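Local coordinates for protein YghZ aldo-keto reductase (Escherichia coli, PDB 3N6Q) that probably reduces carbonyl compounds with a nicotinamide cofactor, as an oxidoreductase of the aldo-keto reductase family built on a TIM barrel, at residues Trp3-Asn6 against Pro7-Gly11; Val39-Leu42 against Glu43-Arg46; Lys177-Glu180 against Leu181-Trp185; Leu267-Leu270 against Asn271-Ala274. One frame throughout, in Å; residues are numbered along the deposited sequence.

Interaction 1: residues Trp3-Asn6 against Pro7-Gly11; sequences WLAN and PERYG
Asn6 and Arg9 carry the hydrogen bonding of this N-terminal turn. The carbonyl oxygen of Asn6 takes two donors from the same arginine. Arg9 N gives the backbone bond of a type I beta turn, 3.1 Å from Asn6 O. Arg9 NH1 comes back to Asn6 O at 2.9 Å. The two nitrogens reach that oxygen from opposite faces of its carbonyl plane. The oxygen itself lies close to the guanidinium plane, 7° out of it. A third bond forms an Asx turn over the start of the beta turn: Glu8 N donates to Asn6 OD1 at 2.9 Å, from above the plane of the side-chain amide. With chi1 at 170° the Asn6 amide sits beside its own carbonyl carbon, which brings OD1 forward, past Pro7 N, to Glu8 N. A second type I turn follows, closed by Gly11 N on Glu8 O at 2.9 Å.

The van der Waals contact is small. Ala5 CB lies over one face of the Arg9 guanidinium, 3.9 Å from NH1.

The charge of Arg9 is paired outside the turn. Arg9 NH2 forms a salt bridge with Glu91, which also bonds the hydroxyl of Tyr10. Asn6 N is held by Asp54 of helix 42-54. With one nitrogen on the turn and another on Glu91, the guanidinium is fixed in rotation and links the N-terminal segment to the barrel domain.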
loop_
_atom_site.group_PDB
_atom_site.type_symbol
_atom_site.label_atom_id
_atom_site.label_comp_id
_atom_site.label_asym_id
_atom_site.label_seq_id
_atom_site.Cartn_x
_atom_site.Cartn_y
_atom_site.Cartn_z
ATOM N N TRP B 3 32.353 10.933 15.107
ATOM C CA TRP B 3 31.876 11.939 16.066
ATOM C C TRP B 3 30.964 11.279 17.090
ATOM O O TRP B 3 30.029 10.558 16.728
ATOM C CB TRP B 3 31.169 13.109 15.353
ATOM C CG TRP B 3 30.578 14.098 16.329
ATOM C CD1 TRP B 3 31.252 14.878 17.244
ATOM C CD2 TRP B 3 29.194 14.334 16.549
ATOM N NE1 TRP B 3 30.353 15.619 17.993
ATOM C CE2 TRP B 3 29.084 15.252 17.632
ATOM C CE3 TRP B 3 28.025 13.850 15.947
ATOM C CZ2 TRP B 3 27.846 15.766 18.067
ATOM C CZ3 TRP B 3 26.778 14.354 16.403
ATOM C CH2 TRP B 3 26.720 15.316 17.448
ATOM N N LEU B 4 31.226 11.530 18.373
ATOM C CA LEU B 4 30.436 10.930 19.438
ATOM C C LEU B 4 29.609 12.027 20.152
ATOM O O LEU B 4 30.144 13.047 20.605
ATOM C CB LEU B 4 31.354 10.148 20.407
ATOM C CG LEU B 4 30.825 9.441 21.647
ATOM C CD1 LEU B 4 29.912 8.256 21.276
ATOM C CD2 LEU B 4 32.031 8.911 22.466
ATOM N N ALA B 5 28.292 11.909 20.072
ATOM C CA ALA B 5 27.422 12.950 20.605
ATOM C C ALA B 5 27.574 12.927 22.147
ATOM O O ALA B 5 27.924 11.908 22.724
ATOM C CB ALA B 5 25.952 12.673 20.205
ATOM N N ASN B 6 27.319 14.066 22.765
ATOM C CA ASN B 6 27.363 14.220 24.238
ATOM C C ASN B 6 26.548 13.140 24.933
ATOM O O ASN B 6 25.339 12.994 24.719
ATOM C CB ASN B 6 26.908 15.641 24.578
ATOM C CG ASN B 6 26.668 15.844 26.068
ATOM O OD1 ASN B 6 27.245 15.141 26.883
ATOM N ND2 ASN B 6 25.784 16.788 26.416
ATOM N N PRO B 7 27.207 12.330 25.782
ATOM C CA PRO B 7 26.469 11.235 26.404
ATOM C C PRO B 7 25.403 11.732 27.349
ATOM O O PRO B 7 24.463 11.006 27.596
ATOM C CB PRO B 7 27.542 10.444 27.202
ATOM C CG PRO B 7 28.836 11.044 26.837
ATOM C CD PRO B 7 28.670 12.258 26.003
ATOM N N GLU B 8 25.503 12.994 27.764
ATOM C CA GLU B 8 24.578 13.617 28.707
ATOM C C GLU B 8 23.499 14.460 28.003
ATOM O O GLU B 8 22.702 15.144 28.670
ATOM C CB GLU B 8 25.376 14.539 29.667
ATOM C CG GLU B 8 26.399 13.781 30.571
ATOM C CD GLU B 8 25.776 12.552 31.216
ATOM O OE1 GLU B 8 24.664 12.681 31.773
ATOM O OE2 GLU B 8 26.357 11.437 31.122
ATOM N N ARG B 9 23.372 14.296 26.677
ATOM C CA ARG B 9 22.467 15.160 25.886
ATOM C C ARG B 9 21.013 15.156 26.312
ATOM O O ARG B 9 20.307 16.138 26.030
ATOM C CB ARG B 9 22.593 14.836 24.352
ATOM C CG ARG B 9 22.140 13.411 23.937
ATOM C CD ARG B 9 22.643 13.118 22.513
ATOM N NE ARG B 9 22.337 11.754 22.103
ATOM C CZ ARG B 9 23.095 10.696 22.370
ATOM N NH1 ARG B 9 24.181 10.825 23.137
ATOM N NH2 ARG B 9 22.727 9.501 21.935
ATOM N N TYR B 10 20.512 14.043 26.837
ATOM C CA TYR B 10 19.103 13.956 27.218
ATOM C C TYR B 10 18.830 14.379 28.677
ATOM O O TYR B 10 17.693 14.267 29.156
ATOM C CB TYR B 10 18.556 12.544 26.960
ATOM C CG TYR B 10 18.673 12.173 25.487
ATOM C CD1 TYR B 10 18.091 12.985 24.529
ATOM C CD2 TYR B 10 19.416 11.068 25.071
ATOM C CE1 TYR B 10 18.181 12.677 23.138
ATOM C CE2 TYR B 10 19.565 10.776 23.663
ATOM C CZ TYR B 10 18.930 11.600 22.732
ATOM O OH TYR B 10 19.007 11.317 21.362
ATOM N N GLY B 11 19.853 14.894 29.347
ATOM C CA GLY B 11 19.802 15.021 30.804
ATOM C C GLY B 11 19.122 16.288 31.278
ATOM O O GLY B 11 18.589 16.308 32.385
#

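Interaction 2: residues Val39-Leu42 against Glu43-Arg46; sequences VNAL and ESQR
The Arg46 guanidinium meets Leu42 obliquely, with NH2 4.1 Å from Leu42 CD2. At its edge, in plane, lies the carboxylate of Glu43. The grip is side-on and falls on one oxygen: NH2 is 3.1 Å and NE 3.2 Å from Glu43 OE2. Both nitrogens approach the syn side of OE2, from the same face of the carboxylate. A bend at chi3 (-40°) turns the guanidinium back along the helix to make this salt bridge. NH1 forms further salt bridges with Glu83 and Asp84, so the arginine lies among three acidic residues. A magnesium ion is about 4 Å from its side chain.

Leu42 to Arg46 form the first turn of helix 42-54, which follows the first strand of the TIM barrel. Ala41 is its N-cap residue. The bonds that Ala41 O receives from Ser44 N and Gln45 N are weak. Leu42 O takes a shorter bond from Arg46 N at 2.8 Å.

The side chains of Gln45 and Leu42 cross at about a right angle, with OE1 of Gln45 3.6 Å from Leu42 CD1. The amide nitrogen reaches back past the cap. NE2 donates to Asn40 O at 3.1 Å, from above the carbonyl plane. The OD1 atom of Asn40 accepts from Gly37 N.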
loop_
_atom_site.group_PDB
_atom_site.type_symbol
_atom_site.label_atom_id
_atom_site.label_comp_id
_atom_site.label_asym_id
_atom_site.label_seq_id
_atom_site.Cartn_x
_atom_site.Cartn_y
_atom_site.Cartn_z
ATOM N N VAL B 39 25.172 29.334 0.326
ATOM C CA VAL B 39 25.908 30.553 0.702
ATOM C C VAL B 39 26.578 30.560 2.074
ATOM O O VAL B 39 27.272 31.540 2.421
ATOM C CB VAL B 39 25.047 31.821 0.597
ATOM C CG1 VAL B 39 24.485 31.952 -0.787
ATOM C CG2 VAL B 39 23.904 31.795 1.646
ATOM N N ASN B 40 26.391 29.491 2.829
ATOM C CA ASN B 40 26.926 29.359 4.163
ATOM C C ASN B 40 27.934 28.232 4.142
ATOM O O ASN B 40 27.622 27.104 3.715
ATOM C CB ASN B 40 25.804 29.005 5.157
ATOM C CG ASN B 40 24.671 30.048 5.156
ATOM O OD1 ASN B 40 23.581 29.821 4.595
ATOM N ND2 ASN B 40 24.959 31.237 5.697
ATOM N N ALA B 41 29.111 28.463 4.718
ATOM C CA ALA B 41 30.111 27.369 4.803
ATOM C C ALA B 41 29.595 26.144 5.543
ATOM O O ALA B 41 28.919 26.284 6.572
ATOM C CB ALA B 41 31.425 27.878 5.489
ATOM N N LEU B 42 29.938 24.925 5.090
ATOM C CA LEU B 42 29.395 23.754 5.746
ATOM C C LEU B 42 30.008 23.535 7.143
ATOM O O LEU B 42 29.363 22.955 8.039
ATOM C CB LEU B 42 29.555 22.501 4.862
ATOM C CG LEU B 42 28.834 21.270 5.356
ATOM C CD1 LEU B 42 27.358 21.401 4.935
ATOM C CD2 LEU B 42 29.438 20.020 4.698
ATOM N N GLU B 43 31.232 24.022 7.363
ATOM C CA GLU B 43 31.792 23.882 8.720
ATOM C C GLU B 43 30.964 24.608 9.770
ATOM O O GLU B 43 30.822 24.096 10.882
ATOM C CB GLU B 43 33.260 24.333 8.821
ATOM C CG GLU B 43 34.222 23.241 8.277
ATOM C CD GLU B 43 33.960 21.829 8.857
ATOM O OE1 GLU B 43 34.014 21.647 10.082
ATOM O OE2 GLU B 43 33.735 20.872 8.082
ATOM N N SER B 44 30.431 25.778 9.413
ATOM C CA SER B 44 29.541 26.533 10.324
ATOM C C SER B 44 28.268 25.775 10.589
ATOM O O SER B 44 27.798 25.697 11.732
ATOM C CB SER B 44 29.175 27.882 9.710
ATOM O OG SER B 44 30.360 28.636 9.477
ATOM N N GLN B 45 27.657 25.260 9.518
ATOM C CA GLN B 45 26.483 24.382 9.662
ATOM C C GLN B 45 26.753 23.170 10.571
ATOM O O GLN B 45 25.925 22.771 11.389
ATOM C CB GLN B 45 26.013 23.940 8.260
ATOM C CG GLN B 45 25.755 25.066 7.275
ATOM C CD GLN B 45 25.255 24.487 5.954
ATOM O OE1 GLN B 45 24.606 23.433 5.950
ATOM N NE2 GLN B 45 25.560 25.136 4.853
ATOM N N ARG B 46 27.913 22.529 10.408
ATOM C CA ARG B 46 28.188 21.314 11.122
ATOM C C ARG B 46 28.229 21.600 12.621
ATOM O O ARG B 46 27.747 20.797 13.419
ATOM C CB ARG B 46 29.588 20.747 10.709
ATOM C CG ARG B 46 29.938 19.509 11.523
ATOM C CD ARG B 46 31.400 19.040 11.248
ATOM N NE ARG B 46 31.744 19.162 9.838
ATOM C CZ ARG B 46 31.441 18.263 8.918
ATOM N NH1 ARG B 46 30.748 17.163 9.249
ATOM N NH2 ARG B 46 31.849 18.478 7.662
#

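Interaction 3: residues Lys177-Glu180 against Leu181-Trp185; sequences KMVE and LLREW
Lys177 and Leu181 pack closely, one turn apart on helix 172-183. Lys177 CG lies 3.9 Å from Leu181 CD1. The bend at chi2 (50°) lays the lysine CD and CE alongside Leu181 CG. Leu181 N donates to Lys177 O at 2.8 Å. On the buried side Met178 CE is 4.4 Å from Leu182 CD1, while Val179 and Leu182 both touch Leu189 in the loop toward strand 191-193. Leu182 N holds Met178 O at 2.8 Å. This helix links two parallel strands in a beta-alpha-beta unit of the barrel.

The side that carries Arg183 is more exposed, and opposite charges stay apart there. Bent at chi3 (-63°), the arginine still touches Val179 obliquely, with NH2 3.5 Å from Val179 CG1. It makes no salt bridge with Glu180, whose OE2 stays 5.7 Å from Arg183 NH1 and is bonded to Gln176 instead. The bond from Glu184 N to Glu180 O is weak, at 3.2 Å. Glu184 pairs with Lys186 of a third subunit, and the ring of Trp185 forms a cation-pi contact with that same lysine. Glu184 and Trp185 thus offer an acid and an aromatic ring to one positive charge across the subunit interface.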
loop_
_atom_site.group_PDB
_atom_site.type_symbol
_atom_site.label_atom_id
_atom_site.label_comp_id
_atom_site.label_asym_id
_atom_site.label_seq_id
_atom_site.Cartn_x
_atom_site.Cartn_y
_atom_site.Cartn_z
ATOM N N LYS B 177 -11.039 21.892 9.476
ATOM C CA LYS B 177 -11.384 21.114 8.297
ATOM C C LYS B 177 -10.286 20.051 8.023
ATOM O O LYS B 177 -10.594 18.906 7.678
ATOM C CB LYS B 177 -11.572 22.056 7.091
ATOM C CG LYS B 177 -12.060 21.318 5.816
ATOM C CD LYS B 177 -13.275 20.432 6.125
ATOM C CE LYS B 177 -14.018 20.110 4.831
ATOM N NZ LYS B 177 -15.191 19.214 5.066
ATOM N N MET B 178 -9.020 20.451 8.104
ATOM C CA MET B 178 -7.940 19.469 7.775
ATOM C C MET B 178 -7.965 18.324 8.758
ATOM O O MET B 178 -7.702 17.168 8.426
ATOM C CB MET B 178 -6.544 20.126 7.778
ATOM C CG MET B 178 -6.352 21.227 6.725
ATOM S SD MET B 178 -6.300 20.409 5.035
ATOM C CE MET B 178 -5.172 19.074 5.533
ATOM N N VAL B 179 -8.269 18.626 10.033
ATOM C CA VAL B 179 -8.361 17.560 11.021
ATOM C C VAL B 179 -9.419 16.577 10.633
ATOM O O VAL B 179 -9.194 15.339 10.713
ATOM C CB VAL B 179 -8.712 18.125 12.454
ATOM C CG1 VAL B 179 -9.099 16.968 13.377
ATOM C CG2 VAL B 179 -7.531 18.902 12.979
ATOM N N GLU B 180 -10.593 17.097 10.238
ATOM C CA GLU B 180 -11.709 16.208 9.887
ATOM C C GLU B 180 -11.346 15.401 8.624
ATOM O O GLU B 180 -11.694 14.197 8.515
ATOM C CB GLU B 180 -12.994 17.042 9.637
ATOM C CG GLU B 180 -13.437 17.761 10.953
ATOM C CD GLU B 180 -14.492 18.891 10.786
ATOM O OE1 GLU B 180 -14.799 19.322 9.645
ATOM O OE2 GLU B 180 -14.925 19.449 11.836
ATOM N N LEU B 181 -10.735 16.087 7.657
ATOM C CA LEU B 181 -10.375 15.421 6.376
ATOM C C LEU B 181 -9.354 14.312 6.601
ATOM O O LEU B 181 -9.566 13.158 6.182
ATOM C CB LEU B 181 -9.895 16.437 5.325
ATOM C CG LEU B 181 -11.000 17.332 4.742
ATOM C CD1 LEU B 181 -10.336 18.384 3.878
ATOM C CD2 LEU B 181 -12.105 16.510 3.966
ATOM N N LEU B 182 -8.328 14.589 7.396
ATOM C CA LEU B 182 -7.359 13.551 7.648
ATOM C C LEU B 182 -7.985 12.437 8.483
ATOM O O LEU B 182 -7.590 11.283 8.362
ATOM C CB LEU B 182 -6.139 14.135 8.348
ATOM C CG LEU B 182 -5.287 15.061 7.487
ATOM C CD1 LEU B 182 -4.386 15.894 8.418
ATOM C CD2 LEU B 182 -4.439 14.217 6.494
ATOM N N ARG B 183 -8.928 12.773 9.383
ATOM C CA ARG B 183 -9.571 11.691 10.153
ATOM C C ARG B 183 -10.331 10.703 9.248
ATOM O O ARG B 183 -10.458 9.512 9.573
ATOM C CB ARG B 183 -10.535 12.280 11.203
ATOM C CG ARG B 183 -11.384 11.222 11.912
ATOM C CD ARG B 183 -12.278 11.979 12.896
ATOM N NE ARG B 183 -11.420 12.633 13.887
ATOM C CZ ARG B 183 -11.434 13.923 14.219
ATOM N NH1 ARG B 183 -12.314 14.780 13.665
ATOM N NH2 ARG B 183 -10.544 14.342 15.129
ATOM N N GLU B 184 -10.758 11.143 8.053
ATOM C CA GLU B 184 -11.410 10.171 7.148
ATOM C C GLU B 184 -10.447 9.085 6.691
ATOM O O GLU B 184 -10.888 8.019 6.223
ATOM C CB GLU B 184 -12.060 10.868 5.942
ATOM C CG GLU B 184 -13.149 11.888 6.348
ATOM C CD GLU B 184 -13.636 12.750 5.179
ATOM O OE1 GLU B 184 -13.186 12.514 4.027
ATOM O OE2 GLU B 184 -14.450 13.685 5.409
ATOM N N TRP B 185 -9.134 9.398 6.738
ATOM C CA TRP B 185 -8.060 8.453 6.393
ATOM C C TRP B 185 -7.485 7.779 7.640
ATOM O O TRP B 185 -6.496 7.032 7.567
ATOM C CB TRP B 185 -6.946 9.237 5.696
ATOM C CG TRP B 185 -7.322 9.816 4.346
ATOM C CD1 TRP B 185 -7.557 11.126 4.037
ATOM C CD2 TRP B 185 -7.346 9.099 3.113
ATOM N NE1 TRP B 185 -7.823 11.248 2.693
ATOM C CE2 TRP B 185 -7.684 10.008 2.108
ATOM C CE3 TRP B 185 -7.177 7.755 2.791
ATOM C CZ2 TRP B 185 -7.793 9.632 0.770
ATOM C CZ3 TRP B 185 -7.343 7.361 1.456
ATOM C CH2 TRP B 185 -7.654 8.294 0.473
#

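Interaction 4: residues Leu267-Leu270 against Asn271-Ala274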
loop_
_atom_site.group_PDB
_atom_site.type_symbol
_atom_site.label_atom_id
_atom_site.label_comp_id
_atom_site.label_asym_id
_atom_site.label_seq_id
_atom_site.Cartn_x
_atom_site.Cartn_y
_atom_site.Cartn_z
ATOM N N LEU B 267 10.645 48.370 23.599
ATOM C CA LEU B 267 11.580 47.228 23.605
ATOM C C LEU B 267 12.656 47.340 24.701
ATOM O O LEU B 267 13.056 46.317 25.291
ATOM C CB LEU B 267 12.267 47.028 22.252
ATOM C CG LEU B 267 11.312 46.615 21.136
ATOM C CD1 LEU B 267 12.031 46.892 19.817
ATOM C CD2 LEU B 267 10.999 45.090 21.311
ATOM N N ARG B 268 13.118 48.577 24.945
ATOM C CA ARG B 268 14.028 48.856 26.037
ATOM C C ARG B 268 13.404 48.477 27.388
ATOM O O ARG B 268 14.053 47.859 28.194
ATOM C CB ARG B 268 14.505 50.321 26.016
ATOM C CG ARG B 268 15.446 50.688 24.831
ATOM C CD ARG B 268 15.899 52.183 24.799
ATOM N NE ARG B 268 15.280 52.995 23.738
ATOM C CZ ARG B 268 14.612 54.127 23.956
ATOM N NH1 ARG B 268 14.448 54.565 25.199
ATOM N NH2 ARG B 268 14.072 54.808 22.940
ATOM N N LEU B 269 12.153 48.819 27.606
ATOM C CA LEU B 269 11.505 48.511 28.894
ATOM C C LEU B 269 11.238 46.998 29.023
ATOM O O LEU B 269 11.420 46.394 30.093
ATOM C CB LEU B 269 10.192 49.272 28.995
ATOM C CG LEU B 269 10.347 50.782 29.253
ATOM C CD1 LEU B 269 8.976 51.479 28.959
ATOM C CD2 LEU B 269 10.797 50.987 30.700
ATOM N N LEU B 270 10.909 46.361 27.906
ATOM C CA LEU B 270 10.846 44.891 27.940
ATOM C C LEU B 270 12.193 44.236 28.281
ATOM O O LEU B 270 12.224 43.253 29.070
ATOM C CB LEU B 270 10.268 44.336 26.628
ATOM C CG LEU B 270 8.771 44.622 26.427
ATOM C CD1 LEU B 270 8.478 44.395 24.910
ATOM C CD2 LEU B 270 7.972 43.648 27.323
ATOM N N ASN B 271 13.296 44.782 27.771
ATOM C CA ASN B 271 14.625 44.222 28.050
ATOM C C ASN B 271 14.972 44.420 29.535
ATOM O O ASN B 271 15.641 43.554 30.165
ATOM C CB ASN B 271 15.688 44.931 27.182
ATOM C CG ASN B 271 17.065 44.340 27.362
ATOM O OD1 ASN B 271 17.246 43.125 27.278
ATOM N ND2 ASN B 271 18.047 45.196 27.676
ATOM N N GLU B 272 14.548 45.580 30.068
ATOM C CA GLU B 272 14.682 45.815 31.514
ATOM C C GLU B 272 13.925 44.790 32.363
ATOM O O GLU B 272 14.492 44.291 33.376
ATOM C CB GLU B 272 14.374 47.264 31.898
ATOM C CG GLU B 272 15.421 48.189 31.382
ATOM C CD GLU B 272 15.134 49.681 31.654
ATOM O OE1 GLU B 272 14.079 50.028 32.228
ATOM O OE2 GLU B 272 15.954 50.491 31.213
ATOM N N MET B 273 12.696 44.450 31.952
ATOM C CA MET B 273 11.947 43.380 32.616
ATOM C C MET B 273 12.721 42.103 32.559
ATOM O O MET B 273 12.757 41.357 33.552
ATOM C CB MET B 273 10.533 43.158 32.059
ATOM C CG MET B 273 9.522 44.337 32.250
ATOM S SD MET B 273 7.850 43.886 31.718
ATOM C CE MET B 273 7.433 42.564 32.911
ATOM N N ALA B 274 13.230 41.762 31.367
ATOM C CA ALA B 274 13.975 40.502 31.244
ATOM C C ALA B 274 15.169 40.492 32.240
ATOM O O ALA B 274 15.421 39.493 32.939
ATOM C CB ALA B 274 14.474 40.321 29.781
HETATM O O HOH W 1 17.098 47.791 28.199
#
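Helix 261-276 lies between the seventh and eighth strands of the TIM barrel, and this contact spans two of its turns. Leu267 and Asn271 are joined by the first backbone bond, Asn271 N to Leu267 O at 2.9 Å. The same i to i+4 pattern continues without a break through Glu272, Met273 and Ala274. The last of these bonds, Ala274 N to Leu270 O, is also 2.9 Å long.

Arg268 O has a second partner. A water donates to it at 3.0 Å and accepts from Asn271 ND2 at 2.8 Å. A chi1 of -176° leads the Asn271 amide away from the preceding turn, and the water spans the distance from ND2 to Arg268 O.

Side-chain contacts are few. Leu269 and Glu272 pass each other at a slant, with Leu269 CD2 3.7 Å from Glu272 OE1. Leu270 CD2 is 4.4 Å from Met273 SD. Most of the apolar packing goes elsewhere. Leu269 and Met273 turn to helix 322-334, touching His331, and Met273 also meets Ile328. Leu270 and Ala274 face helix 281-289 through Met281 and Met284.

The helix therefore packs against two others on the outside of the barrel. Its place between strands 218-221 and 297-300, against the C-terminal helix 322-334, is consistent with one of the two extra helices that aldo-keto reductases add to the basic TIM barrel; helix 322-334 is probably the other.

In the fold
The four contacts follow one another along the chain. Each spans consecutive residues, so none closes a long loop, and none nests in or crosses another. Interaction 1 shapes the N-terminal segment before strand 15-17. Interaction 2 starts helix 42-54, after the first barrel strand. These two come within about 7 Å at their nearest atoms without touching, and interaction 1 packs on the same helix through Phe53. Interaction 3 belongs to the helix of a beta-alpha-beta unit, between strands 162-168 and 191-193, and also meets a third subunit. Interaction 4, on helix 261-276, faces helices 281-289 and 322-334. Its centre is about 43 Å from that of interaction 3, on the opposite side of the chain's centre.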